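Long-range contacts in Lys-gingipain catalytic subunit (Porphyromonas gingivalis, PDB 6I9A), which cleaves proteins after lysine as the catalytic subunit of a secreted cysteine endopeptidase and may act as a virulence factor in periodontal disease: residues A[390-395]-A[420-425]; A[397-402]-A[411-416]; A[407-412]-A[424-429]; A[371-376]-A[440-445]; A[6-11]-A[320-325]. All blocks are in the same frame, centred on the assembly; numbering follows the deposited sequence. Where two conformers were deposited one is given.

Contact 1. Residues A[390-395]-A[420-425]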
# COMPACT_ATOMS: atom_id res chain seq x y z
N TYR A 390 13.86 9.07 -25.35
CA TYR A 390 14.75 7.97 -25.66
C TYR A 390 13.97 6.69 -25.68
O TYR A 390 13.06 6.52 -24.88
CB TYR A 390 15.88 7.79 -24.63
CG TYR A 390 16.72 9.02 -24.39
CD1 TYR A 390 17.75 9.38 -25.27
CD2 TYR A 390 16.51 9.81 -23.27
CE1 TYR A 390 18.52 10.51 -25.04
CE2 TYR A 390 17.30 10.94 -23.02
CZ TYR A 390 18.30 11.28 -23.91
OH TYR A 390 19.03 12.43 -23.66
N SER A 391 14.35 5.73 -26.50
CA SER A 391 13.77 4.38 -26.46
C SER A 391 14.63 3.52 -25.57
O SER A 391 15.86 3.50 -25.67
CB SER A 391 13.68 3.81 -27.87
OG SER A 391 14.94 3.79 -28.53
N ILE A 392 13.96 2.76 -24.68
CA ILE A 392 14.58 1.82 -23.78
C ILE A 392 13.73 0.56 -23.87
O ILE A 392 12.51 0.69 -23.83
CB ILE A 392 14.77 2.38 -22.33
CG1 ILE A 392 15.80 3.56 -22.38
CG2 ILE A 392 15.21 1.27 -21.42
CD1 ILE A 392 16.19 4.23 -21.07
N GLN A 393 14.34 -0.61 -24.04
CA GLN A 393 13.51 -1.79 -24.15
C GLN A 393 13.44 -2.52 -22.81
O GLN A 393 14.43 -2.61 -22.09
CB GLN A 393 13.96 -2.68 -25.31
CG GLN A 393 13.90 -1.94 -26.66
CD GLN A 393 15.05 -0.97 -26.86
OE1 GLN A 393 16.17 -1.19 -26.38
NE2 GLN A 393 14.79 0.11 -27.60
N ALA A 394 12.25 -3.04 -22.51
CA ALA A 394 11.99 -3.77 -21.28
C ALA A 394 10.73 -4.57 -21.46
O ALA A 394 9.95 -4.28 -22.36
CB ALA A 394 11.87 -2.82 -20.09
N SER A 395 10.51 -5.58 -20.62
CA SER A 395 9.30 -6.37 -20.80
C SER A 395 8.05 -5.50 -20.80
O SER A 395 7.96 -4.50 -20.06
CB SER A 395 9.15 -7.49 -19.77
OG SER A 395 8.91 -6.95 -18.48
N ALA A 420 9.80 1.07 -24.49
CA ALA A 420 9.42 2.23 -23.69
C ALA A 420 9.97 3.48 -24.36
O ALA A 420 11.17 3.57 -24.60
CB ALA A 420 9.97 2.13 -22.28
N THR A 421 9.08 4.44 -24.64
CA THR A 421 9.51 5.73 -25.16
C THR A 421 9.51 6.64 -23.93
O THR A 421 8.46 7.00 -23.38
CB THR A 421 8.59 6.21 -26.30
OG1 THR A 421 8.64 5.23 -27.34
CG2 THR A 421 9.03 7.58 -26.86
N VAL A 422 10.71 6.90 -23.42
CA VAL A 422 10.90 7.69 -22.21
C VAL A 422 10.82 9.16 -22.56
O VAL A 422 11.72 9.69 -23.25
CB VAL A 422 12.24 7.33 -21.54
CG1 VAL A 422 12.45 8.16 -20.26
CG2 VAL A 422 12.32 5.84 -21.21
N SER A 423 9.77 9.81 -22.13
CA SER A 423 9.51 11.23 -22.44
C SER A 423 10.28 12.06 -21.44
O SER A 423 10.07 11.97 -20.22
CB SER A 423 8.00 11.51 -22.36
OG SER A 423 7.49 11.19 -21.07
N MET A 424 11.16 12.92 -21.96
CA MET A 424 12.04 13.71 -21.12
C MET A 424 11.42 15.03 -20.77
O MET A 424 11.44 15.97 -21.57
CB MET A 424 13.40 13.92 -21.81
CG MET A 424 14.09 12.63 -22.17
SD MET A 424 14.44 11.57 -20.74
CE MET A 424 15.65 12.57 -19.93
N THR A 425 10.83 15.13 -19.58
CA THR A 425 10.25 16.38 -19.09
C THR A 425 11.34 17.36 -18.71
O THR A 425 11.13 18.58 -18.72
CB THR A 425 9.27 16.08 -17.96
OG1 THR A 425 9.94 15.30 -16.96
CG2 THR A 425 8.01 15.38 -18.48

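Contact 2. Residues A[397-402]-A[411-416]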
# COMPACT_ATOMS: atom_id res chain seq x y z
N GLY A 397 4.91 -3.52 -20.20
CA GLY A 397 4.32 -3.04 -18.96
C GLY A 397 5.31 -2.47 -17.98
O GLY A 397 4.91 -1.86 -17.00
N SER A 398 6.63 -2.71 -18.20
CA SER A 398 7.61 -2.15 -17.29
C SER A 398 7.65 -0.64 -17.36
O SER A 398 7.40 -0.04 -18.42
CB SER A 398 9.01 -2.66 -17.66
OG SER A 398 9.10 -4.08 -17.51
N TYR A 399 7.96 -0.01 -16.23
CA TYR A 399 8.04 1.45 -16.10
C TYR A 399 9.50 1.83 -15.98
O TYR A 399 10.22 1.35 -15.09
CB TYR A 399 7.22 1.85 -14.88
CG TYR A 399 7.06 3.33 -14.66
CD1 TYR A 399 6.55 4.17 -15.67
CD2 TYR A 399 7.26 3.89 -13.40
CE1 TYR A 399 6.27 5.52 -15.41
CE2 TYR A 399 7.00 5.23 -13.14
CZ TYR A 399 6.49 6.03 -14.15
OH TYR A 399 6.19 7.34 -13.86
N VAL A 400 9.93 2.71 -16.91
CA VAL A 400 11.32 3.12 -17.01
C VAL A 400 11.47 4.57 -16.59
O VAL A 400 10.71 5.42 -17.07
CB VAL A 400 11.82 2.91 -18.46
CG1 VAL A 400 13.30 3.27 -18.58
CG2 VAL A 400 11.57 1.47 -18.95
N ALA A 401 12.47 4.86 -15.77
CA ALA A 401 12.69 6.22 -15.27
C ALA A 401 14.14 6.57 -15.42
O ALA A 401 15.02 5.81 -15.01
CB ALA A 401 12.29 6.33 -13.79
N ILE A 402 14.42 7.78 -15.92
CA ILE A 402 15.76 8.33 -16.03
C ILE A 402 15.86 9.50 -15.05
O ILE A 402 15.02 10.39 -15.08
CB ILE A 402 16.09 8.76 -17.46
CG1 ILE A 402 16.03 7.55 -18.42
CG2 ILE A 402 17.48 9.45 -17.51
CD1 ILE A 402 16.22 7.94 -19.90
N THR A 411 10.16 9.58 -17.94
CA THR A 411 9.57 8.25 -17.71
C THR A 411 8.91 7.73 -18.96
O THR A 411 8.47 8.51 -19.83
CB THR A 411 8.51 8.29 -16.58
OG1 THR A 411 7.35 9.01 -17.00
CG2 THR A 411 9.03 8.86 -15.28
N GLY A 412 8.72 6.40 -19.02
CA GLY A 412 7.92 5.80 -20.06
C GLY A 412 7.55 4.40 -19.67
O GLY A 412 8.27 3.74 -18.93
N VAL A 413 6.46 3.91 -20.23
CA VAL A 413 5.99 2.53 -20.02
C VAL A 413 6.29 1.70 -21.25
O VAL A 413 5.92 2.10 -22.36
CB VAL A 413 4.48 2.51 -19.71
CG1 VAL A 413 4.01 1.08 -19.55
CG2 VAL A 413 4.19 3.30 -18.43
N ALA A 414 6.92 0.55 -21.09
CA ALA A 414 7.14 -0.34 -22.25
C ALA A 414 5.80 -0.81 -22.82
O ALA A 414 4.94 -1.33 -22.10
CB ALA A 414 7.98 -1.53 -21.85
N ASN A 415 5.66 -0.67 -24.12
CA ASN A 415 4.44 -1.06 -24.82
C ASN A 415 4.39 -2.59 -24.99
O ASN A 415 5.26 -3.31 -24.49
CB ASN A 415 4.34 -0.30 -26.18
CG ASN A 415 5.34 -0.74 -27.21
OD1 ASN A 415 6.06 -1.75 -27.08
ND2 ASN A 415 5.40 0.02 -28.31
N ALA A 416 3.36 -3.09 -25.71
CA ALA A 416 3.16 -4.54 -25.84
C ALA A 416 4.33 -5.23 -26.58
O ALA A 416 4.56 -6.42 -26.39
CB ALA A 416 1.85 -4.85 -26.58

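Contact 3. Residues A[407-412]-A[424-429]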
# COMPACT_ATOMS: atom_id res chain seq x y z
N VAL A 407 16.72 13.74 -8.96
CA VAL A 407 15.81 14.55 -9.76
C VAL A 407 15.35 13.71 -10.95
O VAL A 407 16.19 13.17 -11.67
CB VAL A 407 16.51 15.84 -10.26
CG1 VAL A 407 15.60 16.64 -11.22
CG2 VAL A 407 17.01 16.70 -9.09
N LEU A 408 14.05 13.56 -11.11
CA LEU A 408 13.50 12.76 -12.20
C LEU A 408 13.53 13.57 -13.48
O LEU A 408 12.97 14.67 -13.53
CB LEU A 408 12.08 12.36 -11.83
CG LEU A 408 11.33 11.52 -12.84
CD1 LEU A 408 12.08 10.22 -13.19
CD2 LEU A 408 9.95 11.19 -12.30
N TYR A 409 14.05 12.96 -14.57
CA TYR A 409 14.12 13.67 -15.87
C TYR A 409 13.11 13.12 -16.86
O TYR A 409 12.66 13.86 -17.74
CB TYR A 409 15.54 13.50 -16.48
CG TYR A 409 16.63 14.36 -15.88
CD1 TYR A 409 16.98 14.26 -14.52
CD2 TYR A 409 17.41 15.19 -16.68
CE1 TYR A 409 18.04 14.98 -13.99
CE2 TYR A 409 18.50 15.88 -16.17
CZ TYR A 409 18.79 15.80 -14.82
OH TYR A 409 19.82 16.53 -14.29
N GLY A 410 12.73 11.84 -16.79
CA GLY A 410 11.80 11.32 -17.77
C GLY A 410 11.32 9.94 -17.40
O GLY A 410 12.00 9.22 -16.67
N THR A 411 10.16 9.58 -17.94
CA THR A 411 9.57 8.25 -17.71
C THR A 411 8.91 7.73 -18.96
O THR A 411 8.47 8.51 -19.83
CB THR A 411 8.51 8.29 -16.58
OG1 THR A 411 7.35 9.01 -17.00
CG2 THR A 411 9.03 8.86 -15.28
N GLY A 412 8.72 6.40 -19.02
CA GLY A 412 7.92 5.80 -20.06
C GLY A 412 7.55 4.40 -19.67
O GLY A 412 8.27 3.74 -18.93
N MET A 424 11.16 12.92 -21.96
CA MET A 424 12.04 13.71 -21.12
C MET A 424 11.42 15.03 -20.77
O MET A 424 11.44 15.97 -21.57
CB MET A 424 13.40 13.92 -21.81
CG MET A 424 14.09 12.63 -22.17
SD MET A 424 14.44 11.57 -20.74
CE MET A 424 15.65 12.57 -19.93
N THR A 425 10.83 15.13 -19.58
CA THR A 425 10.25 16.38 -19.09
C THR A 425 11.34 17.36 -18.71
O THR A 425 11.13 18.58 -18.72
CB THR A 425 9.27 16.08 -17.96
OG1 THR A 425 9.94 15.30 -16.96
CG2 THR A 425 8.01 15.38 -18.48
N LYS A 426 12.53 16.84 -18.39
CA LYS A 426 13.76 17.61 -18.22
C LYS A 426 14.76 16.98 -19.16
O LYS A 426 15.09 15.81 -19.02
CB LYS A 426 14.25 17.57 -16.76
CG LYS A 426 15.53 18.39 -16.56
CD LYS A 426 15.99 18.30 -15.07
CE LYS A 426 17.34 18.96 -14.84
NZ LYS A 426 17.33 20.39 -15.20
N GLN A 427 15.24 17.75 -20.15
CA GLN A 427 16.19 17.16 -21.08
C GLN A 427 17.57 17.08 -20.46
O GLN A 427 17.89 17.78 -19.50
CB GLN A 427 16.21 17.91 -22.43
CG GLN A 427 14.87 17.84 -23.17
CD GLN A 427 14.97 18.38 -24.56
OE1 GLN A 427 16.05 18.79 -25.03
NE2 GLN A 427 13.86 18.34 -25.24
N ILE A 428 18.39 16.14 -21.00
CA ILE A 428 19.78 16.00 -20.55
C ILE A 428 20.63 17.03 -21.29
O ILE A 428 20.72 17.01 -22.52
CB ILE A 428 20.27 14.56 -20.80
CG1 ILE A 428 19.47 13.59 -19.90
CG2 ILE A 428 21.78 14.41 -20.55
CD1 ILE A 428 19.82 12.10 -20.08
N THR A 429 21.20 17.94 -20.53
CA THR A 429 22.01 19.03 -21.14
C THR A 429 23.40 19.07 -20.56
O THR A 429 24.19 19.97 -20.93
CB THR A 429 21.36 20.38 -20.87
OG1 THR A 429 21.45 20.62 -19.47
CG2 THR A 429 19.93 20.44 -21.35
O HOH W 1 11.45 16.37 -15.04

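Contact 4. Residues A[371-376]-A[440-445]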
# COMPACT_ATOMS: atom_id res chain seq x y z
N MET A 371 7.88 -15.42 -5.23
CA MET A 371 9.17 -14.90 -5.69
C MET A 371 8.99 -14.02 -6.92
O MET A 371 8.52 -14.49 -7.95
CB MET A 371 10.12 -16.04 -6.01
CG MET A 371 11.51 -15.58 -6.42
SD MET A 371 12.45 -14.82 -5.08
CE MET A 371 12.75 -16.25 -4.03
N PRO A 372 9.43 -12.76 -6.88
CA PRO A 372 9.27 -11.91 -8.09
C PRO A 372 10.18 -12.40 -9.23
O PRO A 372 11.21 -13.05 -9.00
CB PRO A 372 9.63 -10.52 -7.60
CG PRO A 372 10.59 -10.78 -6.41
CD PRO A 372 9.98 -12.00 -5.74
N LYS A 373 9.76 -12.11 -10.45
CA LYS A 373 10.46 -12.52 -11.65
C LYS A 373 11.63 -11.62 -11.95
O LYS A 373 11.73 -10.49 -11.48
CB LYS A 373 9.47 -12.50 -12.83
CG LYS A 373 8.38 -13.60 -12.65
CD LYS A 373 7.30 -13.56 -13.70
CE LYS A 373 6.24 -12.51 -13.46
NZ LYS A 373 5.94 -12.24 -12.02
N THR A 374 12.54 -12.12 -12.79
CA THR A 374 13.68 -11.35 -13.25
C THR A 374 13.28 -10.71 -14.58
O THR A 374 12.81 -11.40 -15.50
CB THR A 374 14.91 -12.27 -13.40
OG1 THR A 374 15.23 -12.77 -12.10
CG2 THR A 374 16.14 -11.51 -13.92
N ASN A 375 13.45 -9.40 -14.68
CA ASN A 375 12.99 -8.69 -15.87
C ASN A 375 14.01 -8.84 -17.01
O ASN A 375 15.16 -9.24 -16.78
CB ASN A 375 12.79 -7.17 -15.51
CG ASN A 375 11.66 -6.55 -16.31
OD1 ASN A 375 11.27 -7.09 -17.35
ND2 ASN A 375 11.13 -5.41 -15.84
N THR A 376 13.57 -8.47 -18.21
CA THR A 376 14.39 -8.42 -19.42
C THR A 376 14.44 -6.97 -19.85
O THR A 376 13.46 -6.23 -19.66
CB THR A 376 13.82 -9.29 -20.52
OG1 THR A 376 12.55 -8.78 -20.90
CG2 THR A 376 13.74 -10.76 -20.11
N ARG A 440 8.45 -3.24 -12.42
CA ARG A 440 7.23 -3.85 -12.90
C ARG A 440 6.64 -4.65 -11.77
O ARG A 440 7.39 -5.26 -11.00
CB ARG A 440 7.50 -4.76 -14.12
CG ARG A 440 6.23 -5.31 -14.77
CD ARG A 440 6.54 -6.13 -16.01
NE ARG A 440 5.31 -6.78 -16.44
CZ ARG A 440 5.27 -7.77 -17.33
NH1 ARG A 440 6.39 -8.18 -17.95
NH2 ARG A 440 4.12 -8.36 -17.62
N SER A 441 5.31 -4.71 -11.66
CA SER A 441 4.67 -5.48 -10.59
C SER A 441 5.14 -6.94 -10.61
O SER A 441 5.11 -7.60 -11.65
CB SER A 441 3.15 -5.44 -10.79
OG SER A 441 2.52 -6.37 -9.90
N ASN A 442 5.57 -7.43 -9.45
CA ASN A 442 6.03 -8.80 -9.26
C ASN A 442 7.31 -9.10 -10.05
O ASN A 442 7.57 -10.27 -10.35
CB ASN A 442 4.96 -9.85 -9.50
CG ASN A 442 5.25 -11.08 -8.69
OD1 ASN A 442 5.88 -11.00 -7.62
ND2 ASN A 442 4.80 -12.22 -9.16
N TYR A 443 8.11 -8.05 -10.36
CA TYR A 443 9.45 -8.22 -10.91
C TYR A 443 10.45 -7.55 -10.02
O TYR A 443 10.19 -6.51 -9.40
CB TYR A 443 9.57 -7.59 -12.32
CG TYR A 443 8.99 -8.44 -13.41
CD1 TYR A 443 7.61 -8.59 -13.56
CD2 TYR A 443 9.82 -9.11 -14.32
CE1 TYR A 443 7.07 -9.41 -14.55
CE2 TYR A 443 9.29 -9.94 -15.30
CZ TYR A 443 7.92 -10.05 -15.44
OH TYR A 443 7.40 -10.89 -16.41
N LEU A 444 11.65 -8.13 -9.95
CA LEU A 444 12.76 -7.48 -9.28
C LEU A 444 13.11 -6.20 -10.03
O LEU A 444 13.04 -6.17 -11.26
CB LEU A 444 13.97 -8.44 -9.29
CG LEU A 444 13.79 -9.68 -8.42
CD1 LEU A 444 14.86 -10.73 -8.76
CD2 LEU A 444 13.87 -9.33 -6.92
N PRO A 445 13.48 -5.15 -9.32
CA PRO A 445 13.85 -3.89 -10.01
C PRO A 445 15.19 -4.02 -10.73
O PRO A 445 16.07 -4.80 -10.32
CB PRO A 445 13.96 -2.88 -8.85
CG PRO A 445 14.38 -3.73 -7.63
CD PRO A 445 13.65 -5.07 -7.84
O HOH W 2 5.95 -15.27 -8.35
O HOH W 3 12.01 -4.56 -13.28
O HOH W 4 14.76 -7.86 -12.72

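Contact 5. Residues A[6-11]-A[320-325]. With NA (sodium ion), chain E.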
# COMPACT_ATOMS: atom_id res chain seq x y z
N HIS A 6 -15.26 3.21 -10.29
CA HIS A 6 -14.18 3.62 -9.42
C HIS A 6 -13.10 2.60 -9.37
O HIS A 6 -12.83 2.01 -8.31
CB HIS A 6 -14.71 3.86 -8.00
CG HIS A 6 -15.62 5.02 -7.93
ND1 HIS A 6 -15.18 6.30 -8.13
CD2 HIS A 6 -16.94 5.05 -7.65
CE1 HIS A 6 -16.25 7.09 -7.98
NE2 HIS A 6 -17.33 6.36 -7.72
N GLY A 7 -12.46 2.40 -10.51
CA GLY A 7 -11.38 1.43 -10.57
C GLY A 7 -10.07 1.92 -9.97
O GLY A 7 -9.93 3.02 -9.43
N ASP A 8 -9.06 1.05 -10.12
CA ASP A 8 -7.71 1.31 -9.61
C ASP A 8 -7.25 2.72 -10.06
O ASP A 8 -7.26 3.02 -11.25
CB ASP A 8 -6.81 0.23 -10.25
CG ASP A 8 -5.34 0.20 -9.85
OD1 ASP A 8 -4.93 1.00 -8.96
OD2 ASP A 8 -4.61 -0.61 -10.41
N LEU A 9 -6.82 3.52 -9.10
CA LEU A 9 -6.33 4.89 -9.36
C LEU A 9 -4.94 4.93 -9.95
O LEU A 9 -4.50 6.00 -10.39
CB LEU A 9 -6.36 5.72 -8.06
CG LEU A 9 -7.77 6.05 -7.54
CD1 LEU A 9 -7.64 6.90 -6.31
CD2 LEU A 9 -8.59 6.81 -8.61
N TYR A 10 -4.18 3.83 -9.93
CA TYR A 10 -2.83 3.88 -10.47
C TYR A 10 -2.85 4.38 -11.90
O TYR A 10 -3.68 3.97 -12.72
CB TYR A 10 -2.20 2.49 -10.37
CG TYR A 10 -0.77 2.48 -10.85
CD1 TYR A 10 0.26 2.86 -10.00
CD2 TYR A 10 -0.46 2.20 -12.18
CE1 TYR A 10 1.59 2.85 -10.44
CE2 TYR A 10 0.87 2.22 -12.64
CZ TYR A 10 1.88 2.57 -11.76
OH TYR A 10 3.18 2.57 -12.21
N ASN A 11 -1.89 5.25 -12.24
CA ASN A 11 -1.75 5.76 -13.59
C ASN A 11 -0.31 6.20 -13.75
O ASN A 11 0.39 6.40 -12.76
CB ASN A 11 -2.74 6.93 -13.83
CG ASN A 11 -3.02 7.22 -15.26
OD1 ASN A 11 -2.56 6.49 -16.16
ND2 ASN A 11 -3.82 8.27 -15.46
N ASP A 320 -2.41 -7.37 -14.07
CA ASP A 320 -2.29 -6.08 -14.76
C ASP A 320 -2.98 -4.92 -14.08
O ASP A 320 -3.00 -3.82 -14.65
CB ASP A 320 -2.79 -6.23 -16.21
CG ASP A 320 -1.96 -7.25 -16.99
OD1 ASP A 320 -0.76 -7.41 -16.67
OD2 ASP A 320 -2.52 -7.91 -17.87
N SER A 321 -3.48 -5.11 -12.86
CA SER A 321 -4.05 -3.98 -12.13
C SER A 321 -4.06 -4.36 -10.67
O SER A 321 -3.76 -5.51 -10.28
CB SER A 321 -5.46 -3.64 -12.64
OG SER A 321 -6.37 -4.70 -12.43
N TYR A 322 -4.36 -3.37 -9.81
CA TYR A 322 -4.44 -3.52 -8.35
C TYR A 322 -3.14 -4.15 -7.83
O TYR A 322 -3.12 -5.17 -7.16
CB TYR A 322 -5.67 -4.34 -7.92
CG TYR A 322 -6.98 -3.64 -8.20
CD1 TYR A 322 -7.53 -2.78 -7.26
CD2 TYR A 322 -7.66 -3.84 -9.41
CE1 TYR A 322 -8.69 -2.10 -7.52
CE2 TYR A 322 -8.86 -3.15 -9.66
CZ TYR A 322 -9.36 -2.32 -8.69
OH TYR A 322 -10.56 -1.63 -8.86
N ASN A 323 -2.04 -3.47 -8.13
CA ASN A 323 -0.69 -3.94 -7.80
C ASN A 323 -0.01 -3.15 -6.70
O ASN A 323 1.13 -3.49 -6.38
CB ASN A 323 0.18 -3.99 -9.08
CG ASN A 323 -0.30 -5.13 -9.95
OD1 ASN A 323 -0.75 -6.17 -9.42
ND2 ASN A 323 -0.25 -5.00 -11.26
N THR A 324 -0.67 -2.17 -6.07
CA THR A 324 -0.10 -1.43 -4.94
C THR A 324 -0.75 -1.87 -3.64
O THR A 324 -1.87 -2.40 -3.63
CB THR A 324 -0.25 0.06 -5.15
OG1 THR A 324 -1.64 0.41 -5.18
CG2 THR A 324 0.53 0.56 -6.35
N VAL A 325 -0.13 -1.50 -2.55
CA VAL A 325 -0.73 -1.69 -1.21
C VAL A 325 -2.06 -0.93 -1.13
O VAL A 325 -3.10 -1.47 -0.73
CB VAL A 325 0.23 -1.21 -0.10
CG1 VAL A 325 -0.50 -1.17 1.25
CG2 VAL A 325 1.45 -2.13 -0.01
NA NA E . -2.91 -7.11 -8.78
O HOH W 5 -2.46 0.32 -7.82
O HOH W 6 -1.89 -1.18 -10.02

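Contact 1. Residues A[390-395]-A[420-425]
Tyr390 and Val422 exchange a pair of backbone hydrogen bonds, and Ile392 and Ala420 do the same one rung further along, which fixes strands 390-394 and 420-424 as antiparallel neighbours. In the first rung Val422 N lies 2.8 Å from Tyr390 O and approaches nearly along the C=O axis, whereas the return bond from Tyr390 N to Val422 O is longer at 3.1 Å. The second rung is more even: Ile392 N to Ala420 O measures 2.9 Å, and Ala420 N to Ile392 O is 2.8 Å. Between the rungs sits the non-hydrogen-bonded pair Ser391 and Thr421, where the CA of Ser391 adds a CA-H...O contact of 3.3 Å to Ala420 O. The strand axes run at 140° to each other, so the pairing carries a marked twist.

Apolar contacts gather on the face that holds Tyr390, Ile392, Ala420 and Val422. A chi1 of -55° sets CG of Tyr390 beside the backbone N and anti to the carbonyl carbon, from where the ring extends to Met424. Met424, bent at chi2 and chi3, sets its SD at the ring edge, 3.7 Å from Tyr390 CE2, a Met-aromatic contact made 78° off the ring normal. Ile392 CD1 reaches Val422 CG2 less closely, at 4.2 Å. The phenol oxygen is held elsewhere, by the carbonyl of Pro384.

This face turns to the interior, where Val400 and Ile402 pack against it, while Ser391 and Thr421 lie exposed on the other; the pair joins strands 389-394 and 419-424 of the seven-stranded antiparallel sheet of the C-terminal immunoglobulin-like domain.

Contact 2. Residues A[397-402]-A[411-416]
Strands 399-402 and 411-413 run antiparallel at 165° with axes 4.7 Å apart, and Val400 and Gly412 form the hydrogen-bonded pair between the non-hydrogen-bonded pairs Tyr399-Val413 and Ala401-Thr411. Val400 N donates to Gly412 O at 2.8 Å, with an N-H...O angle of 171°, and Gly412 N returns a bond of 3.0 Å to Val400 O. The pairing persists past the regular strands: Ala414 N binds Ser398 O at 2.8 Å, and Gly397 N donates to Ala414 O at 2.9 Å, tilted from its carbonyl plane.

Tyr399 and Thr411 carry most of the side-chain contact. The CG of Tyr399 stands opposite the backbone N (chi1 -174°), which lays the phenol across the partner strand: Tyr399 CD1 packs 3.7 Å from Val413 CG2, and Tyr399 OH lies 3.5 Å from Thr411 CG2. The tyrosine and valine side chains meet at about a right angle, while those of Tyr399 and Thr411 cross at a slant. The hydroxyl is engaged beyond the pair by Gly39 O and Val14 N, so the tyrosine ties this sheet to the catalytic domain. From the other face, the CB of Val400 lies 3.7 Å from Gly412 O.

The two strands form a beta hairpin. Strand 432-439 flanks 399-404, joined by backbone bonds of Tyr399 to Thr439 and of Ala401 to Val437, and strand 419-424 flanks 407-413; Val400 faces Ala420, Val422 and Ile438, whereas Tyr399 and Thr411 rest on Pro13.

Contact 3. Residues A[407-412]-A[424-429]
Tyr409 O is the main polar meeting point, receiving the backbone N of Lys426 at 3.1 Å in the carbonyl plane, on a lone pair, with an N-H...O angle of 172°. Thr425 N also comes within 2.9 Å of Tyr409 O, but its bond is weak, bent to 117° at the hydrogen. A water bridges the same region, donating to Leu408 O at 2.7 Å and hydrogen-bonding Thr425 OG1, whose hydroxyl also has Tyr41 as a partner.

Outward from this carbonyl, the aliphatic chain of Lys426 covers a face of the Tyr409 ring. Extended through CE, with only NZ turned off by chi4, it carries Lys426 CD 3.7 Å from the Tyr409 ring centroid, 12° off the normal, a CH-pi contact; CE continues over CZ toward the hydroxyl. On the backbone side of the ring, Met424 CE touches Tyr409 CB at 3.6 Å, and Ile428 CG1 reaches Tyr409 CD2 more loosely at 4.1 Å. Tyr434 also meets the Tyr409 ring edge-to-face.

Gly410 and Met424 are a non-hydrogen-bonded antiparallel pair with CA atoms 4.1 Å apart. Tyr409 and Gly410 together face Ile402 of strand 399-404, the arrangement of a classic beta bulge.

Contact 4. Residues A[371-376]-A[440-445]
The type II beta turn Arg440-Tyr443 joins the last two strands of the immunoglobulin-like domain, and here it docks against the connection that leads into that domain from the catalytic part. Asn442 O of the turn accepts two donors from Lys373: the backbone N at 2.9 Å and, from the opposite face of the carbonyl plane, the ammonium NZ at 3.1 Å. Leu444 N then binds Lys373 O at 2.8 Å, completing a single backbone bridge between Lys373 and Tyr443.

Lys373 bends at chi3 (-80°) and again at chi4, wrapping its chain over the Tyr443 ring. Its CB lies over one face, 3.8 Å from the centroid in a CH-pi contact, and CE comes within 3.4 Å of Tyr443 CE1. NZ adds an off-centre cation-pi contact, 35° from the ring normal. The guanidinium of Arg440 has Tyr443 CE1 over one of its faces. The backbone N and CA of Asn375 stand at the ring edge, and its side-chain amide is turned 44° from the ring plane.

Pro372 CG meets Leu444 CD2 at 3.6 Å. Two waters link Leu444 O to Asn375, one through the backbone N and one through ND2. Beyond the pair, Asn442 OD1 takes the backbone N of Arg369, and Asn375 OD1 and Arg440 NH1 share Ser395 OG. A type II beta turn between strands 432-439 and 446-452 is thus joined by one bridge to the segment leading into strand 377-378.

Contact 5. Residues A[6-11]-A[320-325]
Asp8 sets its CB over the centre of the Tyr322 ring, 3.9 Å from the centroid and 10° off the normal, in a CH-pi contact. Its carboxylate extends past the ring to the backbone. A trans chi1 (-177°) swings the carboxylate to where Asp8 OD2 receives Tyr322 N at 2.8 Å, a bond with an N-H...O angle of 161° that meets the oxygen from above the carboxylate plane. Tyr322 OH ends 3.6 Å from Gly7 CA.

The other oxygen is bound within its own loop and beyond it. Asp8 OD1 accepts Tyr10 N at 3.1 Å, closing an Asx turn, and is also bound by the hydroxyl of Tyr117. Two waters widen the grip: one donates to OD1 and hydrogen-bonds Thr324 OG1, the other donates to OD2 and accepts from Asn323 N at 3.0 Å. The carboxylate is thus held at both oxygens, which would be consistent with a charged form. Tyr10 completes the contact loosely, Tyr10 CD1 lying 4.3 Å from Thr324 CG2.

Behind this interface, segment 320-325 wraps a sodium ion. Ser321 O, Tyr322 O and Asn323 OD1 bind it, with Asn323 OD1 at 2.4 Å, and carbonyls of Ala315, Thr316 and Leu318 complete the site. The amide that Asp8 holds therefore belongs to a residue whose own carbonyl is a sodium ligand.

The loop between helices 312-317 and 325-342 thereby meets the loop that runs from helix 2-5 to strand 14-20; Thr324 is the N-cap of helix 325-342, whose Ser327 packs on both Asp8 and Tyr322.

Contacts 1, 2 and 3 build one antiparallel sheet system: Ser423 N of contact 1 lies 2.9 Å from Thr411 O, which contacts 2 and 3 share, and the centres of contacts 1 and 2 are about 6 Å apart. Along the chain, contacts 1, 2 and 3 are all nested inside the loop closed by contact 4. That contact meets contact 1 through Ser395 OG, 2.6 Å from Asn375 OD1, and contact 2 through Ser398 OG, 2.9 Å from Asn375 ND2. Contact 5 belongs to the catalytic part, yet it touches contact 4, where Ser441 OG lies 3.1 Å from Asn323 CG. Contact 5 holds sodium ligands; contacts 1 to 4 lie away from the annotated sites, including the nucleophile Cys249.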